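Local coordinates for long form salivary protein D7L1 (Anopheles stephensi, PDB 3NHI) that binds and sequesters host cysteinyl leukotrienes and thromboxane A2 analogues, helping the mosquito to feed on blood, at residues G152-A157 with L290-H295. Sequence-based numbering, arbitrary orientation.
Sequences GESFHA and LNTTVH
N291 bridges the backbone on both sides of E153: its N donates to G152 O (2.8 Å, nearly in line with the carbonyl bond), and its O accepts from S154 N at 3.0 Å, the donor tilted 25° from the carbonyl plane. The two segments run the same way, so this is a single parallel beta bridge. Beyond it they take other shapes: N291 centres an inverse gamma turn and the helix begins at F155.

Beside the bridge, the E153 and N291 side chains run alongside each other, both with CG anti to the backbone N. Their carboxylate and amide planes lie 13° apart, and one water joins them, donating to E153 OE2 and accepting from N291 ND2; E153 OE1 takes the backbone N of Q150. S154 is the helix N-cap: chi1 of 67° swings OG back to accept from A157 N at 3.0 Å. T293 reaches the same first turn with a methyl, CG2 lying 3.5 Å from A157 N, while A157 CB sits 3.5 Å from N291 O.

K151, which binds leukotriene C4 and thromboxane A2, directly precedes G152. Behind this seam, E262 of helix 251-266 hydrogen-bonds both S154 OG and T293 OG1; T293 OG1 is also hydrogen-bonded to R176 NE. The C-terminal tail following helix 280-288 is thus joined to the start of helix 155-163, in the PBP/GOBP family region, and, through E262, to helix 251-266.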
ATOM      1  N   GLY A 152      -4.242  12.027  -0.871  1.00  9.12           N
ATOM      2  CA  GLY A 152      -5.341  12.832  -0.335  1.00  8.68           C
ATOM      3  C   GLY A 152      -6.709  12.310  -0.731  1.00  8.64           C
ATOM      4  O   GLY A 152      -7.728  12.811  -0.258  1.00  9.13           O
ATOM      5  N   GLU A 153      -6.737  11.298  -1.595  1.00  7.59           N
ATOM      6  CA  GLU A 153      -7.979  10.706  -2.084  1.00  7.36           C
ATOM      7  C   GLU A 153      -8.089   9.316  -1.479  1.00  6.89           C
ATOM      8  O   GLU A 153      -7.159   8.517  -1.607  1.00  7.42           O
ATOM      9  CB  GLU A 153      -7.939  10.605  -3.615  1.00  7.67           C
ATOM     10  CG  GLU A 153      -9.143   9.937  -4.264  1.00  9.44           C
ATOM     11  CD  GLU A 153      -9.006   9.831  -5.780  1.00  9.70           C
ATOM     12  OE1 GLU A 153      -7.865   9.767  -6.293  1.00  9.86           O
ATOM     13  OE2 GLU A 153     -10.043   9.780  -6.469  1.00 10.94           O
ATOM     14  N   SER A 154      -9.209   9.002  -0.829  1.00  5.86           N
ATOM     15  CA  SER A 154      -9.349   7.650  -0.260  1.00  5.48           C
ATOM     16  C   SER A 154      -9.628   6.646  -1.361  1.00  5.32           C
ATOM     17  O   SER A 154     -10.149   7.004  -2.427  1.00  5.53           O
ATOM     18  CB  SER A 154     -10.457   7.596   0.799  1.00  5.69           C
ATOM     19  OG  SER A 154     -11.742   7.792   0.220  1.00  5.81           O
ATOM     20  N   PHE A 155      -9.295   5.381  -1.109  1.00  5.24           N
ATOM     21  CA  PHE A 155      -9.706   4.365  -2.060  1.00  5.10           C
ATOM     22  C   PHE A 155     -11.212   4.309  -2.221  1.00  5.15           C
ATOM     23  O   PHE A 155     -11.703   4.105  -3.329  1.00  6.16           O
ATOM     24  CB  PHE A 155      -9.100   2.982  -1.770  1.00  4.67           C
ATOM     25  CG  PHE A 155      -7.930   2.663  -2.659  1.00  4.00           C
ATOM     26  CD1 PHE A 155      -8.124   2.505  -4.034  1.00  4.52           C
ATOM     27  CD2 PHE A 155      -6.631   2.558  -2.141  1.00  4.93           C
ATOM     28  CE1 PHE A 155      -7.044   2.262  -4.889  1.00  5.02           C
ATOM     29  CE2 PHE A 155      -5.545   2.305  -2.996  1.00  5.03           C
ATOM     30  CZ  PHE A 155      -5.753   2.152  -4.366  1.00  5.12           C
ATOM     31  N   HIS A 156     -11.944   4.541  -1.130  1.00  5.23           N
ATOM     32  CA  HIS A 156     -13.399   4.501  -1.227  1.00  5.22           C
ATOM     33  C   HIS A 156     -13.916   5.569  -2.196  1.00  5.22           C
ATOM     34  O   HIS A 156     -14.809   5.292  -2.989  1.00  6.11           O
ATOM     35  CB  HIS A 156     -14.051   4.644   0.147  1.00  4.95           C
ATOM     36  CG  HIS A 156     -13.591   3.626   1.146  1.00  5.17           C
ATOM     37  ND1 HIS A 156     -12.266   3.478   1.500  1.00  5.73           N
ATOM     38  CD2 HIS A 156     -14.285   2.736   1.895  1.00  5.59           C
ATOM     39  CE1 HIS A 156     -12.164   2.516   2.404  1.00  5.63           C
ATOM     40  NE2 HIS A 156     -13.375   2.054   2.664  1.00  4.44           N
ATOM     41  N   ALA A 157     -13.344   6.771  -2.152  1.00  5.48           N
ATOM     42  CA  ALA A 157     -13.760   7.834  -3.066  1.00  5.68           C
ATOM     43  C   ALA A 157     -13.308   7.580  -4.497  1.00  5.55           C
ATOM     44  O   ALA A 157     -14.079   7.799  -5.442  1.00  6.72           O
ATOM     45  CB  ALA A 157     -13.251   9.176  -2.578  1.00  5.70           C
ATOM     46  N   LEU A 290     -10.038  15.757   3.669  1.00  9.36           N
ATOM     47  CA  LEU A 290      -9.475  15.062   2.515  1.00  8.85           C
ATOM     48  C   LEU A 290     -10.571  14.708   1.507  1.00  8.41           C
ATOM     49  O   LEU A 290     -11.751  14.964   1.742  1.00  8.85           O
ATOM     50  CB  LEU A 290      -8.717  13.806   2.987  1.00  8.81           C
ATOM     51  CG  LEU A 290      -7.527  14.084   3.918  1.00  9.48           C
ATOM     52  CD1 LEU A 290      -7.055  12.799   4.581  1.00 10.82           C
ATOM     53  CD2 LEU A 290      -6.365  14.787   3.204  1.00 12.05           C
ATOM     54  N   ASN A 291     -10.173  14.122   0.382  1.00  8.10           N
ATOM     55  CA  ASN A 291     -11.112  13.707  -0.647  1.00  8.22           C
ATOM     56  C   ASN A 291     -11.613  12.296  -0.330  1.00  7.80           C
ATOM     57  O   ASN A 291     -11.075  11.296  -0.805  1.00  7.54           O
ATOM     58  CB  ASN A 291     -10.455  13.803  -2.030  1.00  8.67           C
ATOM     59  CG  ASN A 291     -11.386  13.393  -3.165  1.00  9.40           C
ATOM     60  OD1 ASN A 291     -12.590  13.236  -2.987  1.00 11.61           O
ATOM     61  ND2 ASN A 291     -10.811  13.212  -4.346  1.00 12.07           N
ATOM     62  N   THR A 292     -12.654  12.240   0.494  1.00  7.35           N
ATOM     63  CA  THR A 292     -13.182  10.977   1.014  1.00  7.36           C
ATOM     64  C   THR A 292     -14.693  10.891   0.802  1.00  7.47           C
ATOM     65  O   THR A 292     -15.313  11.800   0.237  1.00  8.49           O
ATOM     66  CB  THR A 292     -12.922  10.823   2.525  1.00  7.29           C
ATOM     67  OG1 THR A 292     -13.746  11.762   3.227  1.00  8.70           O
ATOM     68  CG2 THR A 292     -11.466  11.058   2.860  1.00  8.16           C
ATOM     69  N   THR A 293     -15.285   9.800   1.281  1.00  7.89           N
ATOM     70  CA  THR A 293     -16.717   9.562   1.131  1.00  8.10           C
ATOM     71  C   THR A 293     -17.488   9.910   2.403  1.00  9.21           C
ATOM     72  O   THR A 293     -18.624   9.484   2.579  1.00  9.23           O
ATOM     73  CB  THR A 293     -17.014   8.100   0.722  1.00  7.65           C
ATOM     74  OG1 THR A 293     -16.530   7.203   1.727  1.00  6.88           O
ATOM     75  CG2 THR A 293     -16.386   7.762  -0.620  1.00  8.30           C
ATOM     76  N   VAL A 294     -16.872  10.712   3.265  1.00 10.38           N
ATOM     77  CA  VAL A 294     -17.461  11.101   4.554  1.00 11.90           C
ATOM     78  C   VAL A 294     -18.704  11.986   4.385  1.00 13.44           C
ATOM     79  O   VAL A 294     -18.855  12.675   3.372  1.00 13.44           O
ATOM     80  CB  VAL A 294     -16.391  11.790   5.461  1.00 11.83           C
ATOM     81  CG1 VAL A 294     -16.113  13.225   5.013  1.00 12.33           C
ATOM     82  CG2 VAL A 294     -16.794  11.739   6.942  1.00 11.86           C
ATOM     83  N   HIS A 295     -19.584  11.938   5.384  1.00 16.08           N
ATOM     84  CA  HIS A 295     -20.753  12.812   5.465  1.00 18.68           C
ATOM     85  C   HIS A 295     -20.363  14.197   5.971  1.00 19.98           C
ATOM     86  O   HIS A 295     -19.674  14.330   6.986  1.00 20.21           O
ATOM     87  CB  HIS A 295     -21.807  12.224   6.404  1.00 19.31           C
ATOM     88  CG  HIS A 295     -22.454  10.977   5.889  1.00 21.74           C
ATOM     89  ND1 HIS A 295     -21.811   9.758   5.870  1.00 23.47           N
ATOM     90  CD2 HIS A 295     -23.697  10.757   5.395  1.00 23.26           C
ATOM     91  CE1 HIS A 295     -22.627   8.842   5.381  1.00 24.07           C
ATOM     92  NE2 HIS A 295     -23.776   9.423   5.081  1.00 25.17           N
TER
HETATM   93  O   HOH W   1     -12.490  11.294  -6.188  1.00 32.90           O